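Local coordinates for effector protein hopAB3 (Pseudomonas syringae pv. maculicola, PDB 3TJY) that is recognised through its Pto-binding domain by the tomato resistance protein Pto, which triggers host immunity, and promotes virulence in susceptible plants, at residues V4-R9 with L48-D53; R29-L32 with E36-L39; N45-L48 with D53-P56. All coordinates share one frame; numbering follows the deposited sequence.

Contact 1: residues V4-R9 with L48-D53; sequences VPRANR and LQHFPD
His50 turns the edge of its imidazole to Arg6: Arg6 NE lies near the ring plane, 2.9 Å from His50 ND1, in a hydrogen bond that is weak because the N-H...N angle is only 128°. The guanidinium of Arg6 has the backbone O of Gln49 at its own edge, 3.2 Å from Arg6 NH2 and again weakly bonded (134°). The two planes stand 83° apart, so imidazole and guanidinium do not stack. Arg6 CG, anti to the backbone N, starts an extended chain that reaches across to the other helix, and its methylenes brush the same ring corner, with Arg6 CG 3.6 Å from His50 ND1. Arg9 adds a looser apolar touch, its CG 4.2 Å from His50 CE1.

Helix 3-16 is thereby tied to the last turn of helix 41-50 within a small all-helical bundle, the Pto-binding domain; the positive guanidinium of Arg6, meeting the O of Gln49 near the end of helix 41-50, would probably be favoured there. On the far nitrogen, His50 NE2 is hydrogen-bonded to Gln13 OE1, and Gln13 NE2 bonds Gln49 OE1, so one glutamine amide joins both residues. If the weak bond from Arg6 does use ND1 as acceptor, the ring is probably neutral with its proton on NE2, facing Gln13 OE1. Arg9 sends its NH2 to Gln12 instead, while Arg6 also touches Leu65 of helix 64-77.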
ATOM      1  N   VAL A   4      12.019   3.188   1.833  1.00 11.71           N
ATOM      2  CA  VAL A   4      11.378   4.481   1.567  1.00 11.56           C
ATOM      3  C   VAL A   4      11.221   4.748   0.070  1.00 11.41           C
ATOM      4  O   VAL A   4      10.123   5.029  -0.389  1.00 10.93           O
ATOM      5  CB  VAL A   4      12.101   5.652   2.246  1.00 13.69           C
ATOM      6  CG1 VAL A   4      11.530   6.993   1.748  1.00 13.30           C
ATOM      7  CG2 VAL A   4      11.970   5.523   3.752  1.00 15.83           C
ATOM      8  N   PRO A   5      12.311   4.645  -0.709  1.00 11.92           N
ATOM      9  CA  PRO A   5      12.061   4.855  -2.137  1.00 11.76           C
ATOM     10  C   PRO A   5      11.086   3.838  -2.712  1.00 12.17           C
ATOM     11  O   PRO A   5      10.332   4.163  -3.638  1.00 13.12           O
ATOM     12  CB  PRO A   5      13.451   4.696  -2.781  1.00 18.89           C
ATOM     13  CG  PRO A   5      14.315   4.065  -1.738  1.00 18.89           C
ATOM     14  CD  PRO A   5      13.741   4.516  -0.407  1.00 14.65           C
ATOM     15  N   ARG A   6      11.088   2.615  -2.195  1.00 10.67           N
ATOM     16  CA  ARG A   6      10.110   1.647  -2.687  1.00 12.02           C
ATOM     17  C   ARG A   6       8.682   2.068  -2.350  1.00 14.01           C
ATOM     18  O   ARG A   6       7.795   1.976  -3.197  1.00 13.26           O
ATOM     19  CB  ARG A   6      10.404   0.218  -2.197  1.00 11.99           C
ATOM     20  CG  ARG A   6       9.531  -0.803  -2.894  1.00 20.01           C
ATOM     21  CD  ARG A   6       9.909  -2.230  -2.546  1.00 22.82           C
ATOM     22  NE  ARG A   6       9.219  -3.193  -3.404  1.00 23.94           N
ATOM     23  CZ  ARG A   6       9.838  -4.066  -4.195  1.00 42.21           C
ATOM     24  NH1 ARG A   6      11.167  -4.110  -4.234  1.00 50.66           N
ATOM     25  NH2 ARG A   6       9.132  -4.904  -4.942  1.00 41.68           N
ATOM     26  N   ALA A   7       8.453   2.532  -1.122  1.00  8.95           N
ATOM     27  CA  ALA A   7       7.123   3.010  -0.746  1.00 10.41           C
ATOM     28  C   ALA A   7       6.701   4.184  -1.609  1.00 10.47           C
ATOM     29  O   ALA A   7       5.528   4.308  -1.974  1.00 10.20           O
ATOM     30  CB  ALA A   7       7.094   3.390   0.732  1.00 11.43           C
ATOM     31  N   ASN A   8       7.649   5.058  -1.940  1.00 10.86           N
ATOM     32  CA  ASN A   8       7.322   6.194  -2.811  1.00  6.50           C
ATOM     33  C   ASN A   8       6.914   5.759  -4.209  1.00 10.12           C
ATOM     34  O   ASN A   8       6.058   6.392  -4.836  1.00 11.40           O
ATOM     35  CB  ASN A   8       8.508   7.158  -2.902  1.00  9.12           C
ATOM     36  CG  ASN A   8       8.752   7.893  -1.613  1.00 13.70           C
ATOM     37  OD1 ASN A   8       7.837   8.089  -0.807  1.00 15.91           O
ATOM     38  ND2 ASN A   8       9.994   8.332  -1.415  1.00 15.84           N
ATOM     39  N   ARG A   9       7.565   4.703  -4.708  1.00 11.28           N
ATOM     40  CA  ARG A   9       7.211   4.106  -5.992  1.00 13.92           C
ATOM     41  C   ARG A   9       5.797   3.502  -5.931  1.00 12.92           C
ATOM     42  O   ARG A   9       5.026   3.606  -6.887  1.00 10.75           O
ATOM     43  CB  ARG A   9       8.244   3.037  -6.379  1.00 12.56           C
ATOM     44  CG  ARG A   9       7.888   2.196  -7.589  1.00 24.31           C
ATOM     45  CD  ARG A   9       7.734   3.053  -8.837  1.00 35.96           C
ATOM     46  NE  ARG A   9       7.842   2.264 -10.062  1.00 44.20           N
ATOM     47  CZ  ARG A   9       7.453   2.695 -11.257  1.00 44.73           C
ATOM     48  NH1 ARG A   9       7.587   1.918 -12.325  1.00 45.02           N
ATOM     49  NH2 ARG A   9       6.918   3.901 -11.382  1.00 45.05           N
ATOM     50  N   LEU A  48       0.390  -6.088  -5.568  1.00 10.22           N
ATOM     51  CA  LEU A  48       1.016  -7.391  -5.809  1.00 11.97           C
ATOM     52  C   LEU A  48       2.464  -7.264  -6.266  1.00 14.74           C
ATOM     53  O   LEU A  48       3.248  -8.201  -6.112  1.00 15.62           O
ATOM     54  CB  LEU A  48       0.224  -8.222  -6.828  1.00 12.12           C
ATOM     55  CG  LEU A  48      -1.138  -8.763  -6.383  1.00 16.08           C
ATOM     56  CD1 LEU A  48      -1.859  -9.478  -7.525  1.00 13.43           C
ATOM     57  CD2 LEU A  48      -0.990  -9.699  -5.158  1.00 14.67           C
ATOM     58  N   GLN A  49       2.816  -6.130  -6.859  1.00 11.42           N
ATOM     59  CA  GLN A  49       4.200  -5.937  -7.303  1.00 13.40           C
ATOM     60  C   GLN A  49       5.126  -5.766  -6.110  1.00 15.04           C
ATOM     61  O   GLN A  49       6.342  -5.950  -6.239  1.00 14.54           O
ATOM     62  CB  GLN A  49       4.343  -4.699  -8.194  1.00 14.98           C
ATOM     63  CG  GLN A  49       3.640  -4.772  -9.517  1.00 20.67           C
ATOM     64  CD  GLN A  49       3.825  -3.515 -10.348  1.00 24.30           C
ATOM     65  OE1 GLN A  49       4.947  -3.062 -10.560  1.00 20.93           O
ATOM     66  NE2 GLN A  49       2.715  -2.942 -10.823  1.00 26.31           N
ATOM     67  N   HIS A  50       4.561  -5.405  -4.961  1.00 11.55           N
ATOM     68  CA  HIS A  50       5.370  -5.042  -3.795  1.00  8.73           C
ATOM     69  C   HIS A  50       5.117  -5.875  -2.548  1.00 11.23           C
ATOM     70  O   HIS A  50       5.975  -5.969  -1.666  1.00 11.40           O
ATOM     71  CB  HIS A  50       5.184  -3.569  -3.469  1.00  8.25           C
ATOM     72  CG  HIS A  50       5.547  -2.673  -4.601  1.00 12.26           C
ATOM     73  ND1 HIS A  50       6.842  -2.267  -4.838  1.00 13.52           N
ATOM     74  CD2 HIS A  50       4.795  -2.137  -5.591  1.00 13.69           C
ATOM     75  CE1 HIS A  50       6.868  -1.505  -5.919  1.00 13.95           C
ATOM     76  NE2 HIS A  50       5.640  -1.409  -6.395  1.00 13.61           N
ATOM     77  N   PHE A  51       3.932  -6.467  -2.470  1.00 10.06           N
ATOM     78  CA  PHE A  51       3.591  -7.369  -1.374  1.00  9.79           C
ATOM     79  C   PHE A  51       3.088  -8.671  -1.982  1.00  9.53           C
ATOM     80  O   PHE A  51       1.896  -8.929  -2.008  1.00 11.45           O
ATOM     81  CB  PHE A  51       2.495  -6.755  -0.483  1.00  9.74           C
ATOM     82  CG  PHE A  51       2.872  -5.429   0.117  1.00  8.69           C
ATOM     83  CD1 PHE A  51       3.539  -5.372   1.331  1.00  8.81           C
ATOM     84  CD2 PHE A  51       2.545  -4.240  -0.530  1.00 13.44           C
ATOM     85  CE1 PHE A  51       3.887  -4.143   1.910  1.00 10.16           C
ATOM     86  CE2 PHE A  51       2.899  -3.002   0.035  1.00 12.79           C
ATOM     87  CZ  PHE A  51       3.576  -2.965   1.256  1.00 12.99           C
ATOM     88  N   PRO A  52       4.007  -9.497  -2.501  1.00  9.66           N
ATOM     89  CA  PRO A  52       3.611 -10.640  -3.318  1.00  8.47           C
ATOM     90  C   PRO A  52       2.695 -11.636  -2.604  1.00  9.71           C
ATOM     91  O   PRO A  52       1.906 -12.283  -3.267  1.00 11.97           O
ATOM     92  CB  PRO A  52       4.945 -11.314  -3.650  1.00 15.87           C
ATOM     93  CG  PRO A  52       5.949 -10.720  -2.666  1.00 12.72           C
ATOM     94  CD  PRO A  52       5.471  -9.352  -2.402  1.00 11.17           C
ATOM     95  N   ASP A  53       2.817 -11.751  -1.287  1.00 11.58           N
ATOM     96  CA  ASP A  53       2.087 -12.766  -0.542  1.00 12.76           C
ATOM     97  C   ASP A  53       0.786 -12.228   0.042  1.00 11.64           C
ATOM     98  O   ASP A  53       0.149 -12.908   0.847  1.00 15.08           O
ATOM     99  CB  ASP A  53       2.937 -13.297   0.616  1.00 13.26           C
ATOM    100  CG  ASP A  53       4.218 -13.943   0.155  1.00 21.21           C
ATOM    101  OD1 ASP A  53       4.179 -14.738  -0.803  1.00 22.69           O
ATOM    102  OD2 ASP A  53       5.272 -13.666   0.766  1.00 24.35           O
TER

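Contact 2: residues R29-L32 with E36-L39; sequences RNML and EMIL. With SO4 (sulfate ion), chain B.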
ATOM      1  N   ARG A  29      -4.595   0.908   6.283  1.00 18.11           N
ATOM      2  CA  ARG A  29      -4.679   0.840   7.743  1.00 18.36           C
ATOM      3  C   ARG A  29      -5.478  -0.390   8.170  1.00 17.20           C
ATOM      4  O   ARG A  29      -5.064  -1.144   9.048  1.00 19.87           O
ATOM      5  CB  ARG A  29      -5.336   2.101   8.311  1.00 20.73           C
ATOM      6  CG  ARG A  29      -5.335   2.160   9.828  1.00 19.43           C
ATOM      7  CD  ARG A  29      -6.093   3.390  10.328  1.00 22.76           C
ATOM      8  NE  ARG A  29      -5.486   4.602   9.799  1.00 26.80           N
ATOM      9  CZ  ARG A  29      -6.105   5.479   9.016  1.00 24.75           C
ATOM     10  NH1 ARG A  29      -7.377   5.315   8.693  1.00 27.42           N
ATOM     11  NH2 ARG A  29      -5.447   6.540   8.581  1.00 26.34           N
ATOM     12  N   ASN A  30      -6.628  -0.587   7.536  1.00 20.65           N
ATOM     13  CA  ASN A  30      -7.479  -1.738   7.820  1.00 22.58           C
ATOM     14  C   ASN A  30      -6.813  -3.061   7.441  1.00 20.25           C
ATOM     15  O   ASN A  30      -6.988  -4.068   8.133  1.00 23.92           O
ATOM     16  CB  ASN A  30      -8.808  -1.602   7.088  1.00 27.78           C
ATOM     17  CG  ASN A  30      -9.633  -0.448   7.599  1.00 37.13           C
ATOM     18  OD1 ASN A  30      -9.505  -0.042   8.758  1.00 35.88           O
ATOM     19  ND2 ASN A  30     -10.498   0.086   6.739  1.00 41.29           N
HETATM   20  N   MSE A  31      -6.058  -3.052   6.349  1.00 19.46           N
HETATM   21  CA  MSE A  31      -5.316  -4.239   5.912  1.00 17.91           C
HETATM   22  C   MSE A  31      -4.331  -4.660   6.990  1.00 17.48           C
HETATM   23  O   MSE A  31      -4.226  -5.844   7.330  1.00 22.12           O
HETATM   24  CB  MSE A  31      -4.569  -3.963   4.606  1.00 21.55           C
HETATM   25  CG  MSE A  31      -3.644  -5.091   4.161  1.00 23.49           C
HETATM   26 SE   MSE A  31      -4.622  -6.651   3.459  1.00 45.96          SE
HETATM   27  CE  MSE A  31      -3.114  -7.862   3.312  1.00 50.56           C
ATOM     28  N   LEU A  32      -3.622  -3.690   7.547  1.00 18.84           N
ATOM     29  CA  LEU A  32      -2.654  -3.984   8.595  1.00 18.56           C
ATOM     30  C   LEU A  32      -3.329  -4.520   9.844  1.00 21.14           C
ATOM     31  O   LEU A  32      -2.699  -5.219  10.635  1.00 24.23           O
ATOM     32  CB  LEU A  32      -1.814  -2.749   8.934  1.00 17.57           C
ATOM     33  CG  LEU A  32      -0.970  -2.191   7.798  1.00 18.50           C
ATOM     34  CD1 LEU A  32      -0.093  -1.075   8.314  1.00 23.26           C
ATOM     35  CD2 LEU A  32      -0.121  -3.306   7.186  1.00 15.38           C
ATOM     36  N   GLU A  36      -9.203  -7.502   4.550  1.00 27.05           N
ATOM     37  CA  GLU A  36      -8.940  -7.424   3.111  1.00 31.02           C
ATOM     38  C   GLU A  36      -9.244  -6.047   2.561  1.00 31.38           C
ATOM     39  O   GLU A  36     -10.237  -5.424   2.946  1.00 30.30           O
ATOM     40  CB  GLU A  36      -9.821  -8.403   2.347  1.00 39.47           C
ATOM     41  CG  GLU A  36      -9.431  -9.849   2.453  1.00 45.33           C
ATOM     42  CD  GLU A  36     -10.321 -10.707   1.589  1.00 45.48           C
ATOM     43  OE1 GLU A  36     -11.540 -10.757   1.860  1.00 51.49           O
ATOM     44  OE2 GLU A  36      -9.808 -11.302   0.622  1.00 45.64           O
HETATM   45  N   MSE A  37      -8.413  -5.591   1.630  1.00 24.20           N
HETATM   46  CA  MSE A  37      -8.698  -4.352   0.922  1.00 26.61           C
HETATM   47  C   MSE A  37      -9.617  -4.611  -0.267  1.00 28.97           C
HETATM   48  O   MSE A  37      -9.551  -5.662  -0.904  1.00 32.76           O
HETATM   49  CB  MSE A  37      -7.407  -3.686   0.452  1.00 28.38           C
HETATM   50  CG  MSE A  37      -6.496  -3.236   1.579  1.00 28.75           C
HETATM   51 SE   MSE A  37      -4.918  -2.375   0.868  0.75 32.21          SE
HETATM   52  CE  MSE A  37      -3.929  -3.891   0.413  1.00 17.68           C
ATOM     53  N   ILE A  38     -10.473  -3.637  -0.549  1.00 26.91           N
ATOM     54  CA  ILE A  38     -11.342  -3.655  -1.713  1.00 25.83           C
ATOM     55  C   ILE A  38     -10.715  -2.794  -2.799  1.00 31.43           C
ATOM     56  O   ILE A  38     -10.876  -1.571  -2.809  1.00 38.56           O
ATOM     57  CB  ILE A  38     -12.727  -3.102  -1.360  1.00 38.63           C
ATOM     58  CG1 ILE A  38     -13.368  -3.961  -0.267  1.00 40.03           C
ATOM     59  CG2 ILE A  38     -13.618  -3.059  -2.596  1.00 46.34           C
ATOM     60  CD1 ILE A  38     -14.806  -3.625   0.007  1.00 43.81           C
ATOM     61  N   LEU A  39      -9.984  -3.431  -3.706  1.00 22.48           N
ATOM     62  CA  LEU A  39      -9.176  -2.693  -4.672  1.00 21.99           C
ATOM     63  C   LEU A  39      -9.661  -2.870  -6.089  1.00 23.39           C
ATOM     64  O   LEU A  39     -10.239  -3.907  -6.428  1.00 23.66           O
ATOM     65  CB  LEU A  39      -7.720  -3.158  -4.600  1.00 17.59           C
ATOM     66  CG  LEU A  39      -7.017  -3.014  -3.255  1.00 21.86           C
ATOM     67  CD1 LEU A  39      -5.636  -3.676  -3.329  1.00 23.00           C
ATOM     68  CD2 LEU A  39      -6.921  -1.539  -2.848  1.00 21.58           C
TER
HETATM   69  S   SO4 B   1      -2.128   6.499  10.045  1.00 27.34           S
HETATM   70  O1  SO4 B   1      -0.854   5.805  10.044  1.00 34.23           O
HETATM   71  O2  SO4 B   1      -2.538   6.799   8.681  1.00 36.03           O
HETATM   72  O3  SO4 B   1      -3.116   5.627  10.668  1.00 38.25           O
HETATM   73  O4  SO4 B   1      -1.988   7.745  10.788  1.00 47.05           O
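Met31 and Glu36 bring the two backbones nearest, their CA atoms 5.6 Å apart, where the chain leaves helix 21-32, turns through three residues and comes back alongside in the irregular run 36-39. No hydrogen bond joins the two segments, and what meets between them is mainly side chains. This is the loop joining helix 21-32 to helix 41-50, folded back on the end of the first helix within the helical Pto-binding domain.

Both methionines are selenomethionines, and their chains cross at about a right angle. Met31 CB meets Met37 CG at 3.7 Å, the closest approach, and further out Met31 CG lies 3.9 Å from Met37 CE. Met37 runs straight from CA to SE and then bends at its last torsion (chi3 -80°), which folds the methyl back against the Met31 chain instead of letting it run on. Met31 bends earlier, at chi2 (73°), which leaves its SE 4.4 Å from the CA of Glu36. Glu36 meets it with that CA, its CB pointing away from the helix.

Arg29 takes no part in this packing but holds a sulfate, probably from the crystallisation liquor. The anion sits at the guanidinium edge, its sulfur in the plane: Arg29 NE reaches sulfate O3 at 2.7 Å and Arg29 NH2 reaches O2 at 2.9 Å, both at 160°, with a weak third bond from NH2 to O3. Arg25 NE binds the same ion, whose negative charge would offset the two closely placed arginines.

Met31, on helix 21-32, and Met37, in the loop leading to helix 41-50, both touch Met54 of helix 54-57; Met31 also meets Ile59 in the following loop, and Met37 leans on Met27, one turn before Met31.

Contact 3: residues N45-L48 with D53-P56; sequences NVFL and DMLP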
ATOM      1  N   ASN A  45      -3.012  -4.835  -8.661  0.71 13.65           N
ATOM      2  CA  ASN A  45      -1.767  -5.161  -9.353  0.71 18.22           C
ATOM      3  C   ASN A  45      -0.568  -4.358  -8.833  0.71 18.62           C
ATOM      4  O   ASN A  45       0.549  -4.882  -8.757  0.71 15.98           O
ATOM      5  CB  ASN A  45      -1.929  -5.052 -10.873  0.71 16.06           C
ATOM      6  CG  ASN A  45      -2.734  -6.205 -11.452  0.71 25.26           C
ATOM      7  OD1 ASN A  45      -3.232  -7.062 -10.717  0.71 25.82           O
ATOM      8  ND2 ASN A  45      -2.867  -6.229 -12.774  0.71 36.56           N
ATOM      9  N   VAL A  46      -0.787  -3.102  -8.445  1.00 11.92           N
ATOM     10  CA  VAL A  46       0.295  -2.351  -7.808  1.00 11.66           C
ATOM     11  C   VAL A  46       0.733  -3.007  -6.512  1.00 12.12           C
ATOM     12  O   VAL A  46       1.922  -3.207  -6.282  1.00 12.32           O
ATOM     13  CB  VAL A  46      -0.105  -0.895  -7.497  1.00 14.34           C
ATOM     14  CG1 VAL A  46       1.001  -0.202  -6.678  1.00  9.71           C
ATOM     15  CG2 VAL A  46      -0.375  -0.142  -8.793  1.00 16.39           C
ATOM     16  N   PHE A  47      -0.227  -3.340  -5.659  1.00 12.84           N
ATOM     17  CA  PHE A  47       0.095  -3.969  -4.391  1.00 11.62           C
ATOM     18  C   PHE A  47       0.823  -5.301  -4.581  1.00 12.86           C
ATOM     19  O   PHE A  47       1.780  -5.594  -3.859  1.00 13.09           O
ATOM     20  CB  PHE A  47      -1.161  -4.112  -3.515  1.00 11.57           C
ATOM     21  CG  PHE A  47      -1.418  -2.904  -2.671  1.00 12.19           C
ATOM     22  CD1 PHE A  47      -0.799  -2.773  -1.438  1.00 12.38           C
ATOM     23  CD2 PHE A  47      -2.225  -1.879  -3.125  1.00 14.67           C
ATOM     24  CE1 PHE A  47      -0.982  -1.647  -0.664  1.00 12.99           C
ATOM     25  CE2 PHE A  47      -2.432  -0.737  -2.344  1.00 12.86           C
ATOM     26  CZ  PHE A  47      -1.796  -0.627  -1.116  1.00 13.46           C
ATOM     27  N   LEU A  48       0.390  -6.088  -5.568  1.00 10.22           N
ATOM     28  CA  LEU A  48       1.016  -7.391  -5.809  1.00 11.97           C
ATOM     29  C   LEU A  48       2.464  -7.264  -6.266  1.00 14.74           C
ATOM     30  O   LEU A  48       3.248  -8.201  -6.112  1.00 15.62           O
ATOM     31  CB  LEU A  48       0.224  -8.222  -6.828  1.00 12.12           C
ATOM     32  CG  LEU A  48      -1.138  -8.763  -6.383  1.00 16.08           C
ATOM     33  CD1 LEU A  48      -1.859  -9.478  -7.525  1.00 13.43           C
ATOM     34  CD2 LEU A  48      -0.990  -9.699  -5.158  1.00 14.67           C
ATOM     35  N   ASP A  53       2.817 -11.751  -1.287  1.00 11.58           N
ATOM     36  CA  ASP A  53       2.087 -12.766  -0.542  1.00 12.76           C
ATOM     37  C   ASP A  53       0.786 -12.228   0.042  1.00 11.64           C
ATOM     38  O   ASP A  53       0.149 -12.908   0.847  1.00 15.08           O
ATOM     39  CB  ASP A  53       2.937 -13.297   0.616  1.00 13.26           C
ATOM     40  CG  ASP A  53       4.218 -13.943   0.155  1.00 21.21           C
ATOM     41  OD1 ASP A  53       4.179 -14.738  -0.803  1.00 22.69           O
ATOM     42  OD2 ASP A  53       5.272 -13.666   0.766  1.00 24.35           O
HETATM   43  N   MSE A  54       0.375 -11.035  -0.370  0.66 10.16           N
HETATM   44  CA  MSE A  54      -0.733 -10.349   0.303  0.66 12.96           C
HETATM   45  C   MSE A  54      -2.049 -11.132   0.315  0.66 14.07           C
HETATM   46  O   MSE A  54      -2.742 -11.176   1.335  0.66 13.00           O
HETATM   47  CB  MSE A  54      -0.960  -8.967  -0.306  0.66 15.46           C
HETATM   48  CG  MSE A  54      -2.146  -8.218   0.279  0.66 20.90           C
HETATM   49 SE   MSE A  54      -2.375  -6.541  -0.695  0.66 44.34          SE
HETATM   50  CE  MSE A  54      -1.378  -7.106  -2.255  0.66  8.01           C
ATOM     51  N   LEU A  55      -2.404 -11.747  -0.809  1.00 14.07           N
ATOM     52  CA  LEU A  55      -3.705 -12.413  -0.871  1.00 14.80           C
ATOM     53  C   LEU A  55      -3.869 -13.591   0.096  1.00 16.38           C
ATOM     54  O   LEU A  55      -4.852 -13.640   0.837  1.00 19.74           O
ATOM     55  CB  LEU A  55      -4.123 -12.750  -2.309  1.00 15.52           C
ATOM     56  CG  LEU A  55      -4.239 -11.524  -3.222  1.00 16.45           C
ATOM     57  CD1 LEU A  55      -4.820 -11.880  -4.582  1.00 18.49           C
ATOM     58  CD2 LEU A  55      -5.085 -10.423  -2.570  1.00 20.90           C
ATOM     59  N   PRO A  56      -2.922 -14.545   0.097  1.00 16.56           N
ATOM     60  CA  PRO A  56      -3.053 -15.635   1.067  1.00 18.22           C
ATOM     61  C   PRO A  56      -2.530 -15.284   2.463  1.00 17.93           C
ATOM     62  O   PRO A  56      -2.961 -15.916   3.424  1.00 19.90           O
ATOM     63  CB  PRO A  56      -2.207 -16.760   0.453  1.00 19.44           C
ATOM     64  CG  PRO A  56      -1.173 -16.026  -0.375  1.00 16.82           C
ATOM     65  CD  PRO A  56      -1.899 -14.831  -0.924  1.00 17.69           C
TER
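Met54, a selenomethionine, reaches Phe47 and Leu48 because its chain is extended as far as SE: CG stands anti to the backbone N (chi1 177°), and the next torsion continues straight. The last torsion then swings CE back to nearly eclipse CB (chi3 20°). Met54 was modelled in two conformers, so this strained torsion and the very short approach of CE to Phe47 CB, 3.3 Å, are doubtful in detail.

In this conformer SE lies 3.9 Å from Phe47 CB and 5.0 Å from the centre of the Phe47 ring, 50° off its normal. That is an oblique Met-aromatic contact. In the same conformer CE comes 3.9 Å from Leu48 CD2, the two side chains crossing at about a right angle. On the more exposed side, Leu48 CD2 rests against Leu55 CG at 4.2 Å, so the same methyl meets neighbouring residues of the short helix.

The contact closes the turn between helix 41-50 and helix 54-57. Asp53 occupies the N-cap position of the latter, but its side chain makes no capping bond. The Phe47 ring leads away from the short helix into the bundle interior, where it packs on Leu14 of helix 3-16 and on Ile24 and Phe28 of helix 21-32.

With no hydrogen bond or charge pair between them, the contact between these segments rests on dispersion and shape fit; the two conformers deposited for Met54 are consistent with packing that does not fix a single position.

Overall arrangement
Contact 1 is a surface contact, whereas contacts 2 and 3 are partly buried and touch each other through Met31, Met37, Leu39, Phe47 and Met54. Chemistry follows place: weak hydrogen bonds and an amide network join helices 3-16 and 41-50 at the solvent side, while the other two rely on apolar and selenium-bearing side chains; Arg29, beside contact 2, binds a sulfate. Contacts 1 and 3 share helix 41-50, as well as Leu48 and Asp53, with centres about 10 Å apart. Contacts 1 and 2 lie on opposite sides of the chain's centre, and contact 2 is nested in sequence within the span closed by contact 1.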